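Local coordinates for protein transcriptional regulator (Enterococcus faecalis, PDB 3QFI) that is of unknown function but belongs to the LytR-CpsA-Psr family, whose members have been named as regulators of transcription, at residues T75-K78 with L79-Y83; T238-D241 with I242-V246; L276-Y279 with N280-Y284. All coordinates share one frame; numbering follows the deposited sequence.

Interaction 1. Residues T75-K78 with L79-Y83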
loop_
_atom_site.group_PDB
_atom_site.type_symbol
_atom_site.label_atom_id
_atom_site.label_comp_id
_atom_site.label_asym_id
_atom_site.label_seq_id
_atom_site.Cartn_x
_atom_site.Cartn_y
_atom_site.Cartn_z
ATOM N N THR A 75 14.877 -16.375 5.798
ATOM C CA THR A 75 14.219 -16.514 7.080
ATOM C C THR A 75 12.767 -16.108 6.868
ATOM O O THR A 75 12.374 -15.689 5.771
ATOM C CB THR A 75 14.874 -15.617 8.201
ATOM O OG1 THR A 75 14.631 -14.227 7.945
ATOM C CG2 THR A 75 16.388 -15.850 8.269
ATOM N N GLN A 76 11.972 -16.283 7.915
ATOM C CA GLN A 76 10.566 -15.926 7.913
ATOM C C GLN A 76 10.446 -14.951 9.054
ATOM O O GLN A 76 10.708 -15.319 10.198
ATOM C CB GLN A 76 9.664 -17.129 8.220
ATOM C CG GLN A 76 9.528 -18.162 7.109
ATOM C CD GLN A 76 10.772 -19.026 6.971
ATOM O OE1 GLN A 76 11.123 -19.778 7.884
ATOM N NE2 GLN A 76 11.450 -18.916 5.829
ATOM N N ASP A 77 10.065 -13.718 8.742
ATOM C CA ASP A 77 9.903 -12.677 9.754
ATOM C C ASP A 77 8.643 -11.897 9.419
ATOM O O ASP A 77 7.928 -12.245 8.489
ATOM C CB ASP A 77 11.105 -11.725 9.739
ATOM C CG ASP A 77 11.540 -11.314 11.129
ATOM O OD1 ASP A 77 10.665 -10.952 11.955
ATOM O OD2 ASP A 77 12.766 -11.349 11.394
ATOM N N LYS A 78 8.359 -10.844 10.178
ATOM C CA LYS A 78 7.194 -10.019 9.877
ATOM C C LYS A 78 7.587 -9.103 8.725
ATOM O O LYS A 78 8.677 -8.534 8.736
ATOM C CB LYS A 78 6.769 -9.194 11.098
ATOM C CG LYS A 78 7.897 -8.486 11.813
ATOM C CD LYS A 78 7.387 -7.732 13.030
ATOM C CE LYS A 78 6.480 -8.596 13.883
ATOM N NZ LYS A 78 5.946 -7.859 15.062
ATOM N N LEU A 79 6.704 -9.006 7.731
ATOM C CA LEU A 79 6.896 -8.190 6.529
ATOM C C LEU A 79 7.589 -6.848 6.757
ATOM O O LEU A 79 8.333 -6.347 5.916
ATOM C CB LEU A 79 5.535 -7.934 5.881
ATOM C CG LEU A 79 5.449 -6.865 4.791
ATOM C CD1 LEU A 79 6.176 -7.348 3.545
ATOM C CD2 LEU A 79 3.991 -6.593 4.479
ATOM N N ASN A 80 7.320 -6.262 7.904
ATOM C CA ASN A 80 7.891 -4.984 8.254
ATOM C C ASN A 80 9.420 -4.961 8.109
ATOM O O ASN A 80 9.977 -4.022 7.546
ATOM C CB ASN A 80 7.492 -4.663 9.686
ATOM C CG ASN A 80 7.652 -3.222 10.003
ATOM O OD1 ASN A 80 7.709 -2.841 11.174
ATOM N ND2 ASN A 80 7.713 -2.385 8.961
ATOM N N HIS A 81 10.086 -5.998 8.613
ATOM C CA HIS A 81 11.542 -6.090 8.567
ATOM C C HIS A 81 12.143 -6.323 7.193
ATOM O O HIS A 81 13.366 -6.409 7.061
ATOM C CB HIS A 81 12.033 -7.217 9.470
ATOM C CG HIS A 81 11.647 -7.062 10.902
ATOM N ND1 HIS A 81 11.787 -8.080 11.819
ATOM C CD2 HIS A 81 11.118 -6.014 11.575
ATOM C CE1 HIS A 81 11.356 -7.669 12.997
ATOM N NE2 HIS A 81 10.944 -6.419 12.877
ATOM N N ALA A 82 11.306 -6.462 6.175
ATOM C CA ALA A 82 11.828 -6.697 4.831
ATOM C C ALA A 82 12.655 -5.498 4.378
ATOM O O ALA A 82 13.843 -5.626 4.056
ATOM C CB ALA A 82 10.688 -6.944 3.851
ATOM N N TYR A 83 12.019 -4.332 4.349
ATOM C CA TYR A 83 12.710 -3.131 3.940
ATOM C C TYR A 83 13.888 -2.854 4.866
ATOM O O TYR A 83 14.976 -2.547 4.399
ATOM C CB TYR A 83 11.752 -1.941 3.920
ATOM C CG TYR A 83 12.411 -0.665 3.437
ATOM C CD1 TYR A 83 13.195 0.097 4.300
ATOM C CD2 TYR A 83 12.296 -0.245 2.110
ATOM C CE1 TYR A 83 13.850 1.242 3.869
ATOM C CE2 TYR A 83 12.955 0.911 1.663
ATOM C CZ TYR A 83 13.730 1.650 2.559
ATOM O OH TYR A 83 14.373 2.804 2.176
#

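Interaction 2. Residues T238-D241 with I242-V246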
loop_
_atom_site.group_PDB
_atom_site.type_symbol
_atom_site.label_atom_id
_atom_site.label_comp_id
_atom_site.label_asym_id
_atom_site.label_seq_id
_atom_site.Cartn_x
_atom_site.Cartn_y
_atom_site.Cartn_z
ATOM N N THR A 238 1.852 -15.296 18.269
ATOM C CA THR A 238 3.046 -14.885 18.980
ATOM C C THR A 238 4.037 -16.027 18.988
ATOM O O THR A 238 3.656 -17.171 19.209
ATOM C CB THR A 238 2.693 -14.478 20.411
ATOM O OG1 THR A 238 1.700 -13.445 20.363
ATOM C CG2 THR A 238 3.913 -13.948 21.135
ATOM N N ILE A 239 5.304 -15.720 18.729
ATOM C CA ILE A 239 6.341 -16.740 18.710
ATOM C C ILE A 239 7.263 -16.595 19.911
ATOM O O ILE A 239 7.071 -17.254 20.932
ATOM C CB ILE A 239 7.178 -16.656 17.427
ATOM C CG1 ILE A 239 6.259 -16.689 16.212
ATOM C CG2 ILE A 239 8.130 -17.839 17.348
ATOM C CD1 ILE A 239 5.398 -17.923 16.146
ATOM N N ASP A 240 8.272 -15.744 19.787
ATOM C CA ASP A 240 9.196 -15.522 20.885
ATOM C C ASP A 240 8.792 -14.251 21.626
ATOM O O ASP A 240 9.542 -13.281 21.673
ATOM C CB ASP A 240 10.645 -15.411 20.372
ATOM C CG ASP A 240 10.794 -14.448 19.187
ATOM O OD1 ASP A 240 11.945 -14.027 18.908
ATOM O OD2 ASP A 240 9.772 -14.124 18.528
ATOM N N ASP A 241 7.595 -14.271 22.205
ATOM C CA ASP A 241 7.057 -13.135 22.943
ATOM C C ASP A 241 6.817 -11.955 22.001
ATOM O O ASP A 241 6.554 -10.829 22.440
ATOM C CB ASP A 241 8.002 -12.719 24.079
ATOM C CG ASP A 241 8.311 -13.868 25.052
ATOM O OD1 ASP A 241 7.563 -14.879 25.059
ATOM O OD2 ASP A 241 9.299 -13.753 25.820
ATOM N N ILE A 242 6.911 -12.216 20.700
ATOM C CA ILE A 242 6.675 -11.173 19.708
ATOM C C ILE A 242 5.343 -11.436 19.039
ATOM O O ILE A 242 5.008 -12.577 18.761
ATOM C CB ILE A 242 7.766 -11.159 18.656
ATOM C CG1 ILE A 242 9.104 -10.841 19.330
ATOM C CG2 ILE A 242 7.431 -10.140 17.569
ATOM C CD1 ILE A 242 10.240 -10.729 18.351
ATOM N N TYR A 243 4.582 -10.376 18.797
ATOM C CA TYR A 243 3.268 -10.494 18.177
ATOM C C TYR A 243 3.318 -10.554 16.656
ATOM O O TYR A 243 3.767 -9.607 16.006
ATOM C CB TYR A 243 2.380 -9.312 18.587
ATOM C CG TYR A 243 1.142 -9.142 17.729
ATOM C CD1 TYR A 243 0.001 -9.897 17.954
ATOM C CD2 TYR A 243 1.131 -8.248 16.657
ATOM C CE1 TYR A 243 -1.124 -9.763 17.130
ATOM C CE2 TYR A 243 0.018 -8.113 15.834
ATOM C CZ TYR A 243 -1.103 -8.871 16.074
ATOM O OH TYR A 243 -2.200 -8.733 15.252
ATOM N N TYR A 244 2.867 -11.661 16.079
ATOM C CA TYR A 244 2.839 -11.769 14.625
ATOM C C TYR A 244 1.415 -12.012 14.210
ATOM O O TYR A 244 0.557 -12.281 15.038
ATOM C CB TYR A 244 3.675 -12.937 14.109
ATOM C CG TYR A 244 5.124 -12.888 14.472
ATOM C CD1 TYR A 244 5.559 -13.296 15.728
ATOM C CD2 TYR A 244 6.077 -12.470 13.545
ATOM C CE1 TYR A 244 6.896 -13.297 16.050
ATOM C CE2 TYR A 244 7.430 -12.467 13.866
ATOM C CZ TYR A 244 7.826 -12.884 15.121
ATOM O OH TYR A 244 9.155 -12.894 15.458
ATOM N N GLN A 245 1.170 -11.918 12.915
ATOM C CA GLN A 245 -0.156 -12.157 12.370
ATOM C C GLN A 245 -0.024 -13.229 11.284
ATOM O O GLN A 245 0.682 -13.033 10.286
ATOM C CB GLN A 245 -0.719 -10.856 11.789
ATOM C CG GLN A 245 -2.048 -10.995 11.082
ATOM C CD GLN A 245 -2.568 -9.664 10.587
ATOM O OE1 GLN A 245 -3.248 -9.593 9.562
ATOM N NE2 GLN A 245 -2.253 -8.592 11.321
ATOM N N VAL A 246 -0.674 -14.370 11.497
ATOM C CA VAL A 246 -0.618 -15.455 10.526
ATOM C C VAL A 246 -1.836 -15.356 9.639
ATOM O O VAL A 246 -2.965 -15.465 10.113
ATOM C CB VAL A 246 -0.629 -16.838 11.183
ATOM C CG1 VAL A 246 -0.614 -17.912 10.107
ATOM C CG2 VAL A 246 0.557 -16.992 12.099
#

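Interaction 3. Residues L276-Y279 with N280-Y284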
loop_
_atom_site.group_PDB
_atom_site.type_symbol
_atom_site.label_atom_id
_atom_site.label_comp_id
_atom_site.label_asym_id
_atom_site.label_seq_id
_atom_site.Cartn_x
_atom_site.Cartn_y
_atom_site.Cartn_z
ATOM N N LEU A 276 -1.183 -22.751 2.093
ATOM C CA LEU A 276 -1.622 -23.688 3.117
ATOM C C LEU A 276 -0.423 -24.256 3.883
ATOM O O LEU A 276 -0.432 -24.298 5.115
ATOM C CB LEU A 276 -2.439 -24.807 2.455
ATOM C CG LEU A 276 -2.949 -25.972 3.307
ATOM C CD1 LEU A 276 -3.885 -25.461 4.389
ATOM C CD2 LEU A 276 -3.681 -26.971 2.413
ATOM N N ALA A 277 0.616 -24.667 3.160
ATOM C CA ALA A 277 1.811 -25.219 3.793
ATOM C C ALA A 277 2.396 -24.230 4.781
ATOM O O ALA A 277 2.736 -24.588 5.908
ATOM C CB ALA A 277 2.848 -25.573 2.745
ATOM N N PHE A 278 2.505 -22.979 4.354
ATOM C CA PHE A 278 3.053 -21.939 5.207
ATOM C C PHE A 278 2.216 -21.787 6.467
ATOM O O PHE A 278 2.752 -21.726 7.576
ATOM C CB PHE A 278 3.089 -20.593 4.478
ATOM C CG PHE A 278 3.904 -19.552 5.187
ATOM C CD1 PHE A 278 5.291 -19.502 5.014
ATOM C CD2 PHE A 278 3.307 -18.672 6.081
ATOM C CE1 PHE A 278 6.067 -18.598 5.717
ATOM C CE2 PHE A 278 4.077 -17.759 6.796
ATOM C CZ PHE A 278 5.460 -17.723 6.615
ATOM N N TYR A 279 0.900 -21.725 6.298
ATOM C CA TYR A 279 -0.000 -21.554 7.439
ATOM C C TYR A 279 0.068 -22.696 8.457
ATOM O O TYR A 279 0.021 -22.458 9.662
ATOM C CB TYR A 279 -1.446 -21.354 6.945
ATOM C CG TYR A 279 -2.512 -21.582 8.009
ATOM C CD1 TYR A 279 -3.035 -22.855 8.226
ATOM C CD2 TYR A 279 -2.968 -20.537 8.827
ATOM C CE1 TYR A 279 -3.981 -23.091 9.225
ATOM C CE2 TYR A 279 -3.920 -20.775 9.837
ATOM C CZ TYR A 279 -4.410 -22.059 10.022
ATOM O OH TYR A 279 -5.292 -22.352 11.029
ATOM N N ASN A 280 0.193 -23.927 7.971
ATOM C CA ASN A 280 0.266 -25.083 8.857
ATOM C C ASN A 280 1.486 -25.140 9.745
ATOM O O ASN A 280 1.426 -25.661 10.858
ATOM C CB ASN A 280 0.184 -26.376 8.061
ATOM C CG ASN A 280 -1.206 -26.650 7.589
ATOM O OD1 ASN A 280 -2.174 -26.488 8.348
ATOM N ND2 ASN A 280 -1.332 -27.066 6.334
ATOM N N GLN A 281 2.595 -24.608 9.260
ATOM C CA GLN A 281 3.807 -24.633 10.043
ATOM C C GLN A 281 3.857 -23.510 11.071
ATOM O O GLN A 281 4.823 -23.406 11.821
ATOM C CB GLN A 281 5.026 -24.552 9.124
ATOM C CG GLN A 281 5.211 -23.214 8.461
ATOM C CD GLN A 281 6.469 -23.139 7.631
ATOM O OE1 GLN A 281 6.546 -23.742 6.576
ATOM N NE2 GLN A 281 7.471 -22.417 8.119
ATOM N N PHE A 282 2.819 -22.678 11.124
ATOM C CA PHE A 282 2.798 -21.556 12.068
ATOM C C PHE A 282 1.470 -21.379 12.786
ATOM O O PHE A 282 1.303 -20.436 13.569
ATOM C CB PHE A 282 3.134 -20.252 11.344
ATOM C CG PHE A 282 4.571 -20.144 10.927
ATOM C CD1 PHE A 282 5.589 -20.140 11.874
ATOM C CD2 PHE A 282 4.912 -20.038 9.586
ATOM C CE1 PHE A 282 6.921 -20.037 11.489
ATOM C CE2 PHE A 282 6.241 -19.933 9.197
ATOM C CZ PHE A 282 7.251 -19.932 10.152
ATOM N N SER A 283 0.524 -22.277 12.520
ATOM C CA SER A 283 -0.786 -22.182 13.140
ATOM C C SER A 283 -0.717 -22.436 14.657
ATOM O O SER A 283 -1.576 -21.965 15.413
ATOM C CB SER A 283 -1.756 -23.162 12.472
ATOM O OG SER A 283 -1.428 -24.499 12.797
ATOM N N TYR A 284 0.312 -23.161 15.097
ATOM C CA TYR A 284 0.498 -23.468 16.528
ATOM C C TYR A 284 0.743 -22.192 17.332
ATOM O O TYR A 284 0.768 -22.220 18.558
ATOM C CB TYR A 284 1.701 -24.415 16.723
ATOM C CG TYR A 284 3.046 -23.744 16.497
ATOM C CD1 TYR A 284 3.741 -23.144 17.552
ATOM C CD2 TYR A 284 3.601 -23.667 15.220
ATOM C CE1 TYR A 284 4.950 -22.486 17.339
ATOM C CE2 TYR A 284 4.809 -23.008 14.995
ATOM C CZ TYR A 284 5.477 -22.425 16.054
ATOM O OH TYR A 284 6.674 -21.789 15.828
#

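Interaction 1. Residues T75-K78 with L79-Y83
The junction where strand 75-78 gives way to helix 80-98 brings Asp77 and Lys78 up to His81. At the entry to the helix His81 N donates to Lys78 O at 2.9 Å, with an N-H...O angle of 145°, and one residue on, Ala82 N reaches Leu79 O; each bond joins residues three apart. Lys78 also lies over the imidazole. Its CG sits between backbone N and carbonyl carbon (chi1 47°), which sets that methylene above the ring centre, 3.8 Å from the His81 centroid and only 10° off the normal, a CH-pi contact made by the aliphatic part of a charged residue. Asp77 comes to the ring near ND1, its OD1 3.1 Å from His81 ND1 and its carboxylate plane steeply inclined to the imidazole. The same OD1 accepts Lys78 N at 2.9 Å through its anti lone pair, which helps to fix the carboxylate beside the turn. A lysine suits this place because its long chain covers the ring while its amine travels on, to a salt bridge with Asp65, a hydrogen bond to Tyr243 O and a cation-pi contact with Tyr244. Behind the turn, buried Leu79 packs on Thr94 and Val95 of helix 80-98, while the strand pairs with 67-70 through the backbones of Asp77 and Thr68.

Interaction 2. Residues T238-D241 with I242-V246
Ile239 lays CB and CG1 against CD1 and CE1 of the Tyr244 ring, with Ile239 CG1 3.5 Å from Tyr244 CE1 and the two side chains crossing at about a right angle. The approach is oblique, an apolar contact suited to a branched aliphatic residue beside a buried aromatic. At its far end the same tyrosine turns polar: Tyr244 OH donates a weak hydrogen bond to Asp240 OD2 at 3.4 Å. That oxygen arrives at the ring edge, in its plane, and the carboxylate and ring are nearly coplanar, 19° apart. Tyrosine fits here because one side chain can meet both the isoleucine and the acid.

The contact is the connection of a beta-hairpin between strands 234-238 and 243-247. Thr238 and Tyr243 form a non-hydrogen-bonded antiparallel pair, their CA atoms 4.5 Å apart, and both side chains project from the same face. Just beyond, Ile239 N donates to Ile242 O at 3.2 Å, in the carbonyl plane. Thr238 CA adds a CA-H...O contact to the same carbonyl oxygen; Ile242 O thus lies close to both Thr238 and Ile239. Within the turn Asp241 has a positive phi, 66°, a backbone shape that aspartate adopts more readily than beta-branched residues do.

Asp240 and Ile242 run side by side, pointing the same way. A chi1 of 49° tucks the Asp240 carboxylate back toward Ile242, and its OD2 lies 3.4 Å from Ile242 CD1. Ile239 also packs on Tyr284 and Ala285 of the C-terminal segment, and Thr238 pairs with Ala285 through the backbone.

Interaction 3. Residues L276-Y279 with N280-Y284
Phe278 and Phe282, four residues apart, make the main aromatic contact as helix 269-280 runs out into the following loop. Their centroids are 5.0 Å apart and the ring planes meet at 51°, an oblique pairing. Phe278 projects outward from the helix; Phe282, with CG opposite its carbonyl carbon (chi1 -71°), turns its ring back toward Phe278. Its CE2 thereby comes over one face of the Phe278 ring, displaced toward the rim, and is 3.5 Å from Phe278 CZ. A second ring, that of Tyr279, receives Ser283 CB over a face, 4.1 Å from the centroid, as a CH-pi contact. The small serine lets the chain come close to the ring.

The backbone bonds become less regular along the segment. Asn280 N donates to Leu276 O at 2.9 Å, nearly in line with the carbonyl bond, as in a regular alpha-helical turn. Gln281 N divides weakly between Ala277 O and Phe278 O, at 3.4 Å and 3.3 Å. Phe282 N then bonds to Tyr279 O, three residues back, at 3.2 Å, arriving well above the carbonyl plane.

Polar and apolar groups also pack across the turn. Leu276 CD1 lies 3.6 Å from Asn280 ND2, while Asn280 OD1 faces the CD1-CE1 side of Tyr279. Asparagine and glutamine suit this exposed side, whereas Phe278 and Phe282 lie toward strand 67-70, touching Asp69 and Leu67.

Paired charges play no part between these residues: a four-residue bond at Asn280, weak divided bonding at Gln281 and a three-residue bond at Phe282 shape the helix exit, and aromatic carbon contacts line the side that meets strand 67-70.

The three contacts come in series along the chain, yet they gather on one side of the fold. Interaction 1 lies about 12 Å, centre to centre, from interaction 2 and about 17 Å from interaction 3; interactions 2 and 3 are about 13 Å apart. The three touch one another pairwise: besides the lysine of interaction 1 reaching interaction 2, Gln76 CG of interaction 1 packs on Phe278 CE1 of interaction 3 at 3.8 Å, and Val246 CG1 of interaction 2 meets Tyr279 CD2 at the same distance. Two small antiparallel sheets, 67-70 with 75-78 and 234-238 with 243-247, are thereby joined to helix 269-280. Segments far apart in sequence thus pack together.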